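Local coordinates for CELL WALL surface anchor family protein (Streptococcus pneumoniae, PDB 2WW8) that probably serves as the adhesin of the pneumococcal pilus, recognising host cells, at residues E739-N744 with N847-I852; G753-L758 with F802-P807; S757-H762 with T777-R782; K816-F821 with I839-E844. All blocks are in the same frame, centred on the assembly; numbering follows the deposited sequence.

Contact 1. Residues E739-N744 with N847-I852; sequences EFIKVN and NDKHYI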
loop_
_atom_site.group_PDB
_atom_site.type_symbol
_atom_site.label_atom_id
_atom_site.label_comp_id
_atom_site.label_asym_id
_atom_site.label_seq_id
_atom_site.Cartn_x
_atom_site.Cartn_y
_atom_site.Cartn_z
ATOM N N GLU A 739 3.855 76.669 -30.862
ATOM C CA GLU A 739 3.661 77.422 -32.093
ATOM C C GLU A 739 3.386 78.888 -31.736
ATOM O O GLU A 739 2.633 79.152 -30.788
ATOM C CB GLU A 739 2.470 76.860 -32.848
ATOM C CG GLU A 739 2.216 77.597 -34.137
ATOM C CD GLU A 739 1.087 76.948 -34.880
ATOM O OE1 GLU A 739 -0.089 77.280 -34.595
ATOM O OE2 GLU A 739 1.409 76.071 -35.715
ATOM N N PHE A 740 3.980 79.807 -32.497
ATOM C CA PHE A 740 3.846 81.255 -32.291
ATOM C C PHE A 740 3.285 81.808 -33.610
ATOM O O PHE A 740 3.540 81.262 -34.703
ATOM C CB PHE A 740 5.205 81.917 -32.036
ATOM C CG PHE A 740 5.956 81.417 -30.818
ATOM C CD1 PHE A 740 6.812 80.321 -30.880
ATOM C CD2 PHE A 740 5.858 82.084 -29.612
ATOM C CE1 PHE A 740 7.519 79.875 -29.749
ATOM C CE2 PHE A 740 6.570 81.642 -28.482
ATOM C CZ PHE A 740 7.416 80.542 -28.548
ATOM N N ILE A 741 2.488 82.871 -33.505
ATOM C CA ILE A 741 1.989 83.557 -34.678
ATOM C C ILE A 741 2.618 84.947 -34.665
ATOM O O ILE A 741 2.435 85.728 -33.703
ATOM C CB ILE A 741 0.468 83.650 -34.711
ATOM C CG1 ILE A 741 -0.153 82.251 -34.678
ATOM C CG2 ILE A 741 0.015 84.390 -35.994
ATOM C CD1 ILE A 741 -1.043 82.004 -33.514
ATOM N N LYS A 742 3.388 85.230 -35.723
ATOM C CA LYS A 742 3.962 86.566 -35.924
ATOM C C LYS A 742 2.863 87.511 -36.427
ATOM O O LYS A 742 2.209 87.210 -37.436
ATOM C CB LYS A 742 5.072 86.538 -36.981
ATOM C CG LYS A 742 5.779 87.931 -37.084
ATOM C CD LYS A 742 6.713 88.109 -35.866
ATOM C CE LYS A 742 7.541 89.400 -35.916
ATOM N NZ LYS A 742 6.643 90.572 -36.107
ATOM N N VAL A 743 2.657 88.644 -35.756
ATOM C CA VAL A 743 1.567 89.549 -36.125
ATOM C C VAL A 743 1.949 91.028 -36.055
ATOM O O VAL A 743 2.897 91.428 -35.365
ATOM C CB VAL A 743 0.280 89.371 -35.229
ATOM C CG1 VAL A 743 -0.212 87.925 -35.241
ATOM C CG2 VAL A 743 0.535 89.879 -33.785
ATOM N N ASN A 744 1.145 91.828 -36.753
ATOM C CA ASN A 744 1.115 93.254 -36.547
ATOM C C ASN A 744 0.671 93.576 -35.097
ATOM O O ASN A 744 -0.380 93.078 -34.673
ATOM C CB ASN A 744 0.137 93.831 -37.577
ATOM C CG ASN A 744 0.100 95.346 -37.560
ATOM O OD1 ASN A 744 0.013 95.985 -36.520
ATOM N ND2 ASN A 744 0.175 95.926 -38.734
ATOM N N ASN A 847 -5.867 84.376 -25.575
ATOM C CA ASN A 847 -6.907 83.470 -26.045
ATOM C C ASN A 847 -6.204 82.160 -26.484
ATOM O O ASN A 847 -6.360 81.722 -27.620
ATOM C CB ASN A 847 -7.724 84.166 -27.152
ATOM C CG ASN A 847 -8.749 85.167 -26.590
ATOM O OD1 ASN A 847 -8.830 85.397 -25.382
ATOM N ND2 ASN A 847 -9.546 85.745 -27.467
ATOM N N ASP A 848 -5.385 81.614 -25.578
ATOM C CA ASP A 848 -4.690 80.339 -25.757
ATOM C C ASP A 848 -3.563 80.282 -26.818
ATOM O O ASP A 848 -3.079 79.203 -27.138
ATOM C CB ASP A 848 -5.763 79.297 -26.080
ATOM C CG ASP A 848 -5.544 78.005 -25.354
ATOM O OD1 ASP A 848 -4.702 77.983 -24.424
ATOM O OD2 ASP A 848 -6.223 77.016 -25.719
ATOM N N LYS A 849 -3.132 81.404 -27.390
ATOM C CA LYS A 849 -2.151 81.379 -28.484
ATOM C C LYS A 849 -0.950 82.258 -28.151
ATOM O O LYS A 849 -1.100 83.245 -27.450
ATOM C CB LYS A 849 -2.762 81.709 -29.857
ATOM C CG LYS A 849 -3.739 80.614 -30.276
ATOM C CD LYS A 849 -4.389 80.931 -31.612
ATOM C CE LYS A 849 -5.655 80.095 -31.831
ATOM N NZ LYS A 849 -5.418 78.630 -31.958
ATOM N N HIS A 850 0.233 81.871 -28.609
ATOM C CA HIS A 850 1.450 82.631 -28.368
ATOM C C HIS A 850 1.637 83.512 -29.610
ATOM O O HIS A 850 1.670 83.029 -30.748
ATOM C CB HIS A 850 2.640 81.657 -28.237
ATOM C CG HIS A 850 2.498 80.648 -27.137
ATOM N ND1 HIS A 850 2.530 80.991 -25.802
ATOM C CD2 HIS A 850 2.340 79.299 -27.181
ATOM C CE1 HIS A 850 2.410 79.895 -25.068
ATOM N NE2 HIS A 850 2.278 78.855 -25.878
ATOM N N TYR A 851 1.747 84.807 -29.377
ATOM C CA TYR A 851 1.871 85.786 -30.435
ATOM C C TYR A 851 3.245 86.428 -30.294
ATOM O O TYR A 851 3.720 86.673 -29.177
ATOM C CB TYR A 851 0.784 86.865 -30.268
ATOM C CG TYR A 851 -0.584 86.338 -30.670
ATOM C CD1 TYR A 851 -0.966 86.316 -32.011
ATOM C CD2 TYR A 851 -1.480 85.813 -29.710
ATOM C CE1 TYR A 851 -2.214 85.794 -32.389
ATOM C CE2 TYR A 851 -2.732 85.285 -30.080
ATOM C CZ TYR A 851 -3.088 85.309 -31.422
ATOM O OH TYR A 851 -4.313 84.800 -31.793
ATOM N N ILE A 852 3.879 86.708 -31.426
ATOM C CA ILE A 852 4.986 87.657 -31.435
ATOM C C ILE A 852 4.646 88.885 -32.282
ATOM O O ILE A 852 4.318 88.776 -33.466
ATOM C CB ILE A 852 6.288 87.010 -31.928
ATOM C CG1 ILE A 852 6.619 85.836 -30.990
ATOM C CG2 ILE A 852 7.416 88.096 -32.132
ATOM C CD1 ILE A 852 7.656 84.943 -31.607
HETATM O O HOH W 1 0.139 79.523 -30.544
#

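Contact 2. Residues G753-L758 with F802-P807; sequences GAVFSL and FENSEP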
loop_
_atom_site.group_PDB
_atom_site.type_symbol
_atom_site.label_atom_id
_atom_site.label_comp_id
_atom_site.label_asym_id
_atom_site.label_seq_id
_atom_site.Cartn_x
_atom_site.Cartn_y
_atom_site.Cartn_z
ATOM N N GLY A 753 7.061 86.644 -44.016
ATOM C CA GLY A 753 8.366 87.162 -44.338
ATOM C C GLY A 753 9.232 87.545 -43.154
ATOM O O GLY A 753 10.299 88.107 -43.374
ATOM N N ALA A 754 8.821 87.255 -41.915
ATOM C CA ALA A 754 9.765 87.426 -40.788
ATOM C C ALA A 754 10.655 86.185 -40.720
ATOM O O ALA A 754 10.220 85.105 -41.118
ATOM C CB ALA A 754 9.032 87.640 -39.432
ATOM N N VAL A 755 11.860 86.324 -40.189
ATOM C CA VAL A 755 12.813 85.209 -40.119
ATOM C C VAL A 755 13.267 85.004 -38.671
ATOM O O VAL A 755 13.691 85.944 -38.004
ATOM C CB VAL A 755 14.018 85.452 -41.043
ATOM C CG1 VAL A 755 15.079 84.367 -40.868
ATOM C CG2 VAL A 755 13.560 85.578 -42.524
ATOM N N PHE A 756 13.164 83.781 -38.167
ATOM C CA PHE A 756 13.482 83.493 -36.771
ATOM C C PHE A 756 14.386 82.269 -36.701
ATOM O O PHE A 756 14.377 81.460 -37.634
ATOM C CB PHE A 756 12.203 83.128 -36.021
ATOM C CG PHE A 756 11.291 84.308 -35.744
ATOM C CD1 PHE A 756 10.500 84.843 -36.747
ATOM C CD2 PHE A 756 11.202 84.851 -34.472
ATOM C CE1 PHE A 756 9.645 85.895 -36.503
ATOM C CE2 PHE A 756 10.354 85.931 -34.212
ATOM C CZ PHE A 756 9.575 86.445 -35.223
ATOM N N SER A 757 15.114 82.130 -35.597
ATOM C CA SER A 757 15.932 80.966 -35.361
ATOM C C SER A 757 15.681 80.537 -33.930
ATOM O O SER A 757 15.723 81.364 -33.025
ATOM C CB SER A 757 17.411 81.286 -35.589
ATOM O OG SER A 757 17.652 81.497 -36.971
ATOM N N LEU A 758 15.425 79.245 -33.737
ATOM C CA LEU A 758 15.245 78.656 -32.406
ATOM C C LEU A 758 16.581 78.160 -31.847
ATOM O O LEU A 758 17.187 77.265 -32.429
ATOM C CB LEU A 758 14.217 77.517 -32.456
ATOM C CG LEU A 758 13.738 76.884 -31.139
ATOM C CD1 LEU A 758 13.430 77.878 -30.003
ATOM C CD2 LEU A 758 12.527 75.949 -31.409
ATOM N N PHE A 802 14.901 83.645 -31.454
ATOM C CA PHE A 802 15.459 84.928 -31.877
ATOM C C PHE A 802 14.740 85.338 -33.141
ATOM O O PHE A 802 14.505 84.490 -34.019
ATOM C CB PHE A 802 16.966 84.849 -32.200
ATOM C CG PHE A 802 17.867 84.819 -30.997
ATOM C CD1 PHE A 802 17.908 83.701 -30.153
ATOM C CD2 PHE A 802 18.698 85.892 -30.710
ATOM C CE1 PHE A 802 18.758 83.650 -29.012
ATOM C CE2 PHE A 802 19.570 85.862 -29.573
ATOM C CZ PHE A 802 19.596 84.742 -28.708
ATOM N N GLU A 803 14.426 86.637 -33.219
ATOM C CA GLU A 803 14.003 87.234 -34.491
ATOM C C GLU A 803 15.208 87.639 -35.329
ATOM O O GLU A 803 15.969 88.537 -34.947
ATOM C CB GLU A 803 13.089 88.448 -34.270
ATOM C CG GLU A 803 12.649 89.178 -35.537
ATOM C CD GLU A 803 11.309 89.869 -35.376
ATOM O OE1 GLU A 803 10.717 89.830 -34.266
ATOM O OE2 GLU A 803 10.840 90.450 -36.375
ATOM N N ASN A 804 15.415 87.009 -36.480
ATOM C CA ASN A 804 16.620 87.416 -37.233
ATOM C C ASN A 804 16.311 88.698 -38.006
ATOM O O ASN A 804 17.142 89.611 -38.040
ATOM C CB ASN A 804 17.150 86.314 -38.161
ATOM C CG ASN A 804 17.471 85.025 -37.408
ATOM O OD1 ASN A 804 16.767 84.019 -37.531
ATOM N ND2 ASN A 804 18.539 85.056 -36.609
ATOM N N SER A 805 15.119 88.759 -38.605
ATOM C CA SER A 805 14.725 89.942 -39.355
ATOM C C SER A 805 13.201 90.138 -39.371
ATOM O O SER A 805 12.431 89.185 -39.500
ATOM C CB SER A 805 15.297 89.889 -40.772
ATOM O OG SER A 805 14.604 88.977 -41.601
ATOM N N GLU A 806 12.772 91.379 -39.178
ATOM C CA GLU A 806 11.375 91.788 -39.242
ATOM C C GLU A 806 10.861 91.641 -40.684
ATOM O O GLU A 806 11.634 91.606 -41.635
ATOM C CB GLU A 806 11.284 93.259 -38.815
ATOM C CG GLU A 806 11.614 94.240 -39.954
ATOM C CD GLU A 806 13.112 94.435 -40.244
ATOM O OE1 GLU A 806 13.996 93.973 -39.465
ATOM O OE2 GLU A 806 13.404 95.081 -41.274
ATOM N N PRO A 807 9.547 91.598 -40.877
ATOM C CA PRO A 807 9.116 91.624 -42.272
ATOM C C PRO A 807 9.117 93.026 -42.856
ATOM O O PRO A 807 9.151 93.974 -42.076
ATOM C CB PRO A 807 7.677 91.123 -42.194
ATOM C CG PRO A 807 7.419 90.822 -40.820
ATOM C CD PRO A 807 8.408 91.507 -39.947
HETATM O O HOH W 2 12.561 89.548 -43.063
#

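Contact 3. Residues S757-H762 with T777-R782; sequences SLQKQH and TYQNVR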
loop_
_atom_site.group_PDB
_atom_site.type_symbol
_atom_site.label_atom_id
_atom_site.label_comp_id
_atom_site.label_asym_id
_atom_site.label_seq_id
_atom_site.Cartn_x
_atom_site.Cartn_y
_atom_site.Cartn_z
ATOM N N SER A 757 15.114 82.130 -35.597
ATOM C CA SER A 757 15.932 80.966 -35.361
ATOM C C SER A 757 15.681 80.537 -33.930
ATOM O O SER A 757 15.723 81.364 -33.025
ATOM C CB SER A 757 17.411 81.286 -35.589
ATOM O OG SER A 757 17.652 81.497 -36.971
ATOM N N LEU A 758 15.425 79.245 -33.737
ATOM C CA LEU A 758 15.245 78.656 -32.406
ATOM C C LEU A 758 16.581 78.160 -31.847
ATOM O O LEU A 758 17.187 77.265 -32.429
ATOM C CB LEU A 758 14.217 77.517 -32.456
ATOM C CG LEU A 758 13.738 76.884 -31.139
ATOM C CD1 LEU A 758 13.430 77.878 -30.003
ATOM C CD2 LEU A 758 12.527 75.949 -31.409
ATOM N N GLN A 759 17.043 78.742 -30.741
ATOM C CA GLN A 759 18.288 78.294 -30.113
ATOM C C GLN A 759 18.033 77.375 -28.933
ATOM O O GLN A 759 16.998 77.478 -28.275
ATOM C CB GLN A 759 19.131 79.473 -29.638
ATOM C CG GLN A 759 19.407 80.508 -30.723
ATOM C CD GLN A 759 20.480 80.059 -31.684
ATOM O OE1 GLN A 759 20.212 79.470 -32.737
ATOM N NE2 GLN A 759 21.726 80.320 -31.304
ATOM N N LYS A 760 18.982 76.474 -28.673
ATOM C CA LYS A 760 18.913 75.569 -27.526
ATOM C C LYS A 760 20.131 75.752 -26.636
ATOM O O LYS A 760 21.225 75.980 -27.143
ATOM C CB LYS A 760 18.798 74.101 -27.951
ATOM C CG LYS A 760 18.271 73.210 -26.828
ATOM C CD LYS A 760 18.022 71.782 -27.288
ATOM C CE LYS A 760 17.686 70.862 -26.096
ATOM N NZ LYS A 760 18.651 70.979 -24.957
ATOM N N GLN A 761 19.928 75.680 -25.323
ATOM C CA GLN A 761 21.023 75.775 -24.368
ATOM C C GLN A 761 21.977 74.591 -24.598
ATOM O O GLN A 761 21.537 73.459 -24.808
ATOM C CB GLN A 761 20.468 75.799 -22.940
ATOM C CG GLN A 761 21.488 76.005 -21.815
ATOM C CD GLN A 761 20.824 75.991 -20.441
ATOM O OE1 GLN A 761 20.017 75.110 -20.138
ATOM N NE2 GLN A 761 21.150 76.975 -19.610
ATOM N N HIS A 762 23.280 74.863 -24.609
ATOM C CA HIS A 762 24.276 73.800 -24.744
ATOM C C HIS A 762 24.311 72.955 -23.459
ATOM O O HIS A 762 24.344 73.517 -22.358
ATOM C CB HIS A 762 25.663 74.356 -25.116
ATOM C CG HIS A 762 26.709 73.295 -25.315
ATOM N ND1 HIS A 762 27.858 73.221 -24.553
ATOM C CD2 HIS A 762 26.763 72.249 -26.177
ATOM C CE1 HIS A 762 28.581 72.186 -24.946
ATOM N NE2 HIS A 762 27.933 71.573 -25.923
ATOM N N THR A 777 18.102 72.823 -38.680
ATOM C CA THR A 777 16.772 72.719 -38.089
ATOM C C THR A 777 16.298 73.909 -37.237
ATOM O O THR A 777 16.898 74.285 -36.218
ATOM C CB THR A 777 16.559 71.368 -37.362
ATOM O OG1 THR A 777 15.153 71.079 -37.353
ATOM C CG2 THR A 777 17.081 71.423 -35.917
ATOM N N TYR A 778 15.197 74.496 -37.698
ATOM C CA TYR A 778 14.605 75.681 -37.088
ATOM C C TYR A 778 15.593 76.855 -37.053
ATOM O O TYR A 778 15.627 77.640 -36.102
ATOM C CB TYR A 778 14.059 75.352 -35.693
ATOM C CG TYR A 778 12.966 74.312 -35.720
ATOM C CD1 TYR A 778 12.040 74.272 -36.763
ATOM C CD2 TYR A 778 12.850 73.372 -34.682
ATOM C CE1 TYR A 778 11.019 73.319 -36.786
ATOM C CE2 TYR A 778 11.838 72.410 -34.694
ATOM C CZ TYR A 778 10.930 72.388 -35.749
ATOM O OH TYR A 778 9.925 71.449 -35.744
ATOM N N GLN A 779 16.400 76.967 -38.102
ATOM C CA GLN A 779 17.332 78.073 -38.263
ATOM C C GLN A 779 16.837 78.824 -39.487
ATOM O O GLN A 779 16.539 78.175 -40.501
ATOM C CB GLN A 779 18.746 77.535 -38.451
ATOM C CG GLN A 779 19.248 76.925 -37.169
ATOM C CD GLN A 779 19.801 77.982 -36.258
ATOM O OE1 GLN A 779 20.545 78.867 -36.706
ATOM N NE2 GLN A 779 19.455 77.907 -34.979
ATOM N N ASN A 780 16.682 80.150 -39.361
ATOM C CA ASN A 780 16.185 80.974 -40.470
ATOM C C ASN A 780 14.834 80.538 -40.990
ATOM O O ASN A 780 14.656 80.340 -42.185
ATOM C CB ASN A 780 17.149 80.923 -41.664
ATOM C CG ASN A 780 18.395 81.733 -41.426
ATOM O OD1 ASN A 780 18.902 81.836 -40.310
ATOM N ND2 ASN A 780 18.890 82.337 -42.494
ATOM N N VAL A 781 13.874 80.349 -40.102
ATOM C CA VAL A 781 12.563 79.928 -40.572
ATOM C C VAL A 781 11.830 81.213 -40.933
ATOM O O VAL A 781 11.806 82.167 -40.164
ATOM C CB VAL A 781 11.812 79.049 -39.563
ATOM C CG1 VAL A 781 12.705 77.895 -39.148
ATOM C CG2 VAL A 781 11.439 79.845 -38.325
ATOM N N ARG A 782 11.267 81.222 -42.134
ATOM C CA ARG A 782 10.615 82.395 -42.667
ATOM C C ARG A 782 9.108 82.134 -42.560
ATOM O O ARG A 782 8.645 81.088 -43.036
ATOM C CB ARG A 782 11.036 82.550 -44.127
ATOM C CG ARG A 782 10.400 83.722 -44.821
ATOM C CD ARG A 782 11.046 83.894 -46.194
ATOM N NE ARG A 782 10.599 85.125 -46.847
ATOM C CZ ARG A 782 11.228 86.296 -46.753
ATOM N NH1 ARG A 782 12.349 86.420 -46.034
ATOM N NH2 ARG A 782 10.713 87.344 -47.386
#

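Contact 4. Residues K816-F821 with I839-E844; sequences KPIVAF and IPAGYE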
loop_
_atom_site.group_PDB
_atom_site.type_symbol
_atom_site.label_atom_id
_atom_site.label_comp_id
_atom_site.label_asym_id
_atom_site.label_seq_id
_atom_site.Cartn_x
_atom_site.Cartn_y
_atom_site.Cartn_z
ATOM N N LYS A 816 17.516 89.582 -32.540
ATOM C CA LYS A 816 17.210 89.948 -31.157
ATOM C C LYS A 816 16.546 88.752 -30.431
ATOM O O LYS A 816 15.698 88.095 -31.029
ATOM C CB LYS A 816 16.312 91.210 -31.090
ATOM C CG LYS A 816 16.899 92.552 -31.603
ATOM C CD LYS A 816 18.123 93.045 -30.800
ATOM C CE LYS A 816 18.793 94.252 -31.500
ATOM N NZ LYS A 816 20.265 94.097 -31.466
ATOM N N PRO A 817 16.895 88.481 -29.148
ATOM C CA PRO A 817 16.154 87.481 -28.372
ATOM C C PRO A 817 14.688 87.926 -28.161
ATOM O O PRO A 817 14.435 89.087 -27.844
ATOM C CB PRO A 817 16.879 87.474 -27.013
ATOM C CG PRO A 817 17.516 88.839 -26.894
ATOM C CD PRO A 817 17.804 89.299 -28.311
ATOM N N ILE A 818 13.730 87.032 -28.362
ATOM C CA ILE A 818 12.311 87.372 -28.169
ATOM C C ILE A 818 11.665 86.606 -26.999
ATOM O O ILE A 818 11.175 87.216 -26.039
ATOM C CB ILE A 818 11.480 87.167 -29.457
ATOM C CG1 ILE A 818 12.179 87.822 -30.654
ATOM C CG2 ILE A 818 10.038 87.726 -29.285
ATOM C CD1 ILE A 818 12.286 89.332 -30.492
ATOM N N VAL A 819 11.709 85.277 -27.067
ATOM C CA VAL A 819 11.019 84.448 -26.084
ATOM C C VAL A 819 11.963 83.380 -25.541
ATOM O O VAL A 819 12.772 82.806 -26.294
ATOM C CB VAL A 819 9.824 83.663 -26.691
ATOM C CG1 VAL A 819 9.016 82.977 -25.567
ATOM C CG2 VAL A 819 8.906 84.551 -27.513
ATOM N N ALA A 820 11.824 83.137 -24.236
ATOM C CA ALA A 820 12.453 82.007 -23.546
ATOM C C ALA A 820 11.378 81.028 -23.105
ATOM O O ALA A 820 10.263 81.426 -22.736
ATOM C CB ALA A 820 13.244 82.460 -22.320
ATOM N N PHE A 821 11.720 79.745 -23.139
ATOM C CA PHE A 821 10.823 78.744 -22.539
ATOM C C PHE A 821 11.639 77.483 -22.293
ATOM O O PHE A 821 12.776 77.405 -22.758
ATOM C CB PHE A 821 9.615 78.436 -23.434
ATOM C CG PHE A 821 9.975 77.888 -24.801
ATOM C CD1 PHE A 821 10.113 78.739 -25.895
ATOM C CD2 PHE A 821 10.188 76.520 -24.999
ATOM C CE1 PHE A 821 10.441 78.231 -27.163
ATOM C CE2 PHE A 821 10.510 76.007 -26.247
ATOM C CZ PHE A 821 10.628 76.853 -27.335
ATOM N N ILE A 839 13.308 97.484 -27.928
ATOM C CA ILE A 839 13.193 96.764 -29.205
ATOM C C ILE A 839 11.713 96.664 -29.548
ATOM O O ILE A 839 10.892 96.390 -28.655
ATOM C CB ILE A 839 13.806 95.342 -29.156
ATOM C CG1 ILE A 839 15.297 95.406 -28.812
ATOM C CG2 ILE A 839 13.589 94.602 -30.476
ATOM C CD1 ILE A 839 16.156 96.236 -29.746
ATOM N N PRO A 840 11.366 96.891 -30.834
ATOM C CA PRO A 840 9.955 96.865 -31.223
ATOM C C PRO A 840 9.377 95.479 -31.573
ATOM O O PRO A 840 8.617 95.351 -32.549
ATOM C CB PRO A 840 9.924 97.819 -32.432
ATOM C CG PRO A 840 11.241 97.661 -33.079
ATOM C CD PRO A 840 12.240 97.247 -31.970
ATOM N N ALA A 841 9.727 94.437 -30.815
ATOM C CA ALA A 841 9.071 93.134 -30.943
ATOM C C ALA A 841 8.441 92.857 -29.573
ATOM O O ALA A 841 8.931 93.365 -28.551
ATOM C CB ALA A 841 10.068 92.012 -31.331
ATOM N N GLY A 842 7.374 92.066 -29.500
ATOM C CA GLY A 842 6.918 91.675 -28.153
ATOM C C GLY A 842 6.346 90.280 -28.208
ATOM O O GLY A 842 6.140 89.741 -29.328
ATOM N N TYR A 843 6.162 89.708 -27.015
ATOM C CA TYR A 843 5.528 88.405 -26.844
ATOM C C TYR A 843 4.203 88.700 -26.143
ATOM O O TYR A 843 4.166 89.544 -25.236
ATOM C CB TYR A 843 6.361 87.456 -25.959
ATOM C CG TYR A 843 5.547 86.272 -25.454
ATOM C CD1 TYR A 843 5.226 85.207 -26.309
ATOM C CD2 TYR A 843 5.087 86.219 -24.135
ATOM C CE1 TYR A 843 4.477 84.118 -25.887
ATOM C CE2 TYR A 843 4.311 85.134 -23.695
ATOM C CZ TYR A 843 4.020 84.075 -24.578
ATOM O OH TYR A 843 3.270 83.005 -24.141
ATOM N N GLU A 844 3.143 88.001 -26.548
ATOM C CA GLU A 844 1.847 88.083 -25.857
ATOM C C GLU A 844 1.215 86.692 -25.923
ATOM O O GLU A 844 1.441 85.882 -26.842
ATOM C CB GLU A 844 0.885 89.176 -26.399
ATOM C CG GLU A 844 1.444 90.655 -26.557
ATOM C CD GLU A 844 0.480 91.688 -27.217
ATOM O OE1 GLU A 844 -0.770 91.492 -27.191
ATOM O OE2 GLU A 844 0.943 92.766 -27.706
#

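Contact 1. Residues E739-N744 with N847-I852
I852 packs CD1 against CB of F740 at 3.9 Å and sets CG2 3.8 Å from CD of K742, whose chain runs across the isoleucine at about a right angle. With CG1 anti to the carbonyl carbon (chi1 -59°), I852 sends one branch to each of these neighbours. All three lie on the sheet face turned into the domain, where L801, F756 and I818 cover I852, and this is the tight half of the contact. Further along the same face, CD2 of F740 comes within 3.5 Å of CB of H850, and the two rings meet obliquely with their planes 47° apart. The backbones pair as parallel strands: N of I741 donates to O of H850 at 2.9 Å, N of I852 to O of I741, and N of V743 to O of I852 at 2.8 Å. The other face, carrying I741 and Y851, is looser. CG1 of V743 meets the edge of the Y851 ring, 3.7 Å from CD1, while CD1 of I741 reaches CD of exposed K849 at 4.0 Å. Where the pairing begins, a water links O of E739 to N of H850; the E739 carboxylate itself turns to T790. Beyond I852, NZ of K742 is joined covalently to CG of N854, the intramolecular isopeptide bond known from CnaB domains. Since this amide ties together strands already paired by hydrogen bonds, rupture of those hydrogen bonds alone could not part them, a chemistry consistent with a pilus protein that probably has to withstand pulling.

Contact 2. Residues G753-L758 with F802-P807
F756 lays its ring against the side chain of E803, whose CG stands 4.1 Å above one ring face, offset toward the rim. CG anti to the backbone N (chi1 177°) and an extended chain beyond it carry OE1 of E803 to 3.7 Å from CZ of F756; the carboxylate and ring planes are 35° apart. K742 touches both residues. The pairing of strands 755-758 and 802-805 is interrupted by a classic beta bulge: N804 and S805 both stand opposite V755, and O of V755 accepts from both backbone N atoms. The bond from N of S805 is 3.2 Å; that from N of N804 is modelled so short that its length is doubtful. The extra residue carries the N804 side chain across V755, CB of N804 lying 3.9 Å from CG1 of V755, and on to S757, where OG donates to OD1 of N804 at 2.7 Å. ND2 of the asparagine turns to N815, so both ends of the amide are held. Beyond the bulge F756 and E803 form a non-hydrogen-bonded pair, and S757 and F802 a hydrogen-bonded one, N and O bonding in both directions. At the opposite end CB of A754 rests on CG of P807 at 3.8 Å, and a water gathers O of G753, O of E806 and OG of S805. This bulged antiparallel pairing belongs to the prealbumin-like sandwich of a CnaB domain, in which E803 sits beside the lysine of the isopeptide bond, as the acidic residue does in related domains.

Contact 3. Residues S757-H762 with T777-R782
Bends at chi2 in Q759 (-77°) and Q779 (-83°) fold the two glutamine chains back, so that their amides meet across the contact. NE2 of Q779 donates to OE1 of Q759 at 2.8 Å, approaching almost straight along the C=O axis, and the acceptor lies in the amide plane of Q779; the two amide planes are 51° apart. Beside them, N of L758 donates to O of Y778 at 2.9 Å. L758 and Y778 point the same way, side by side, with their CB atoms 3.9 Å apart; farther out, the tyrosine ring meets F791 edge-to-face and its OH bonds to K792. N of N780 donates to OG of S757 at 2.9 Å, in a nearly straight bond. N780 and V781 both stand opposite F756, a G1 beta bulge, and N780 takes the backbone turn of left-handed sign that this bulge uses. The S757 hydroxyl is buried, and because its own proton goes to OD1 of N804, it acts as donor on one bond and acceptor on the other. One buried serine oxygen thus bonds to a residue of each bulge, on either flank of strand 755-761, while the glutamine amides add a side-chain bond between the 777-780 loop and the strand.

Contact 4. Residues K816-F821 with I839-E844
Two sheets of the CnaB sandwich approach each other here, I818 and V819 of strand 816-824 meeting A841 and Y843 of strand 841-846. The segments run nearly parallel, their axes 15° apart and 6.8 Å at closest approach, where the other strand offers only the small A841 and G842 to I818. What joins them is apolar contact between side chains. CD1 of I818 meets CB of A841 at 3.6 Å, brought there by a bend at chi2 (-64°) that swings the end of the chain toward the other strand. V819 drops CG2 to 3.9 Å from CD1 of Y843, crossing the tyrosine obliquely. At the outer end the K816 chain crosses I839 at about a right angle, its methylenes lying over the isoleucine, with CE of K816 3.7 Å from CD1 of I839. I818 and V819 both stand opposite L801, forming a classic beta bulge in strand 816-824, so two consecutive residues take part in the contact. Its own sheet holds the tyrosine through OH to ND1 of H850, and V831 of the facing sheet touches its side chain. V819 also touches F740, on strand 736-744 of the facing sheet. Apolar side chains interleaved between two sheets, as here, form the interior of a prealbumin-like beta sandwich.

All four contacts lie in the C-terminal CnaB domain. Strand 736-744 comes first, and contact 1 closes the widest loop by pairing it with strand 849-854, the domain's last; the other three are nested inside. Strand 755-761 follows and serves both contact 2 and contact 3: contact 3 closes a short loop back onto it, and contact 2 a longer one with strand 797-805. Contact 4 comes after contact 2 in series, from strand 816-824 to strand 841-846. Contacts 2 and 3 build one sheet, contact 1 belongs to the other, and contact 4 bridges the two. Contacts 1 and 2, their centres about 14 Å apart, meet at K742.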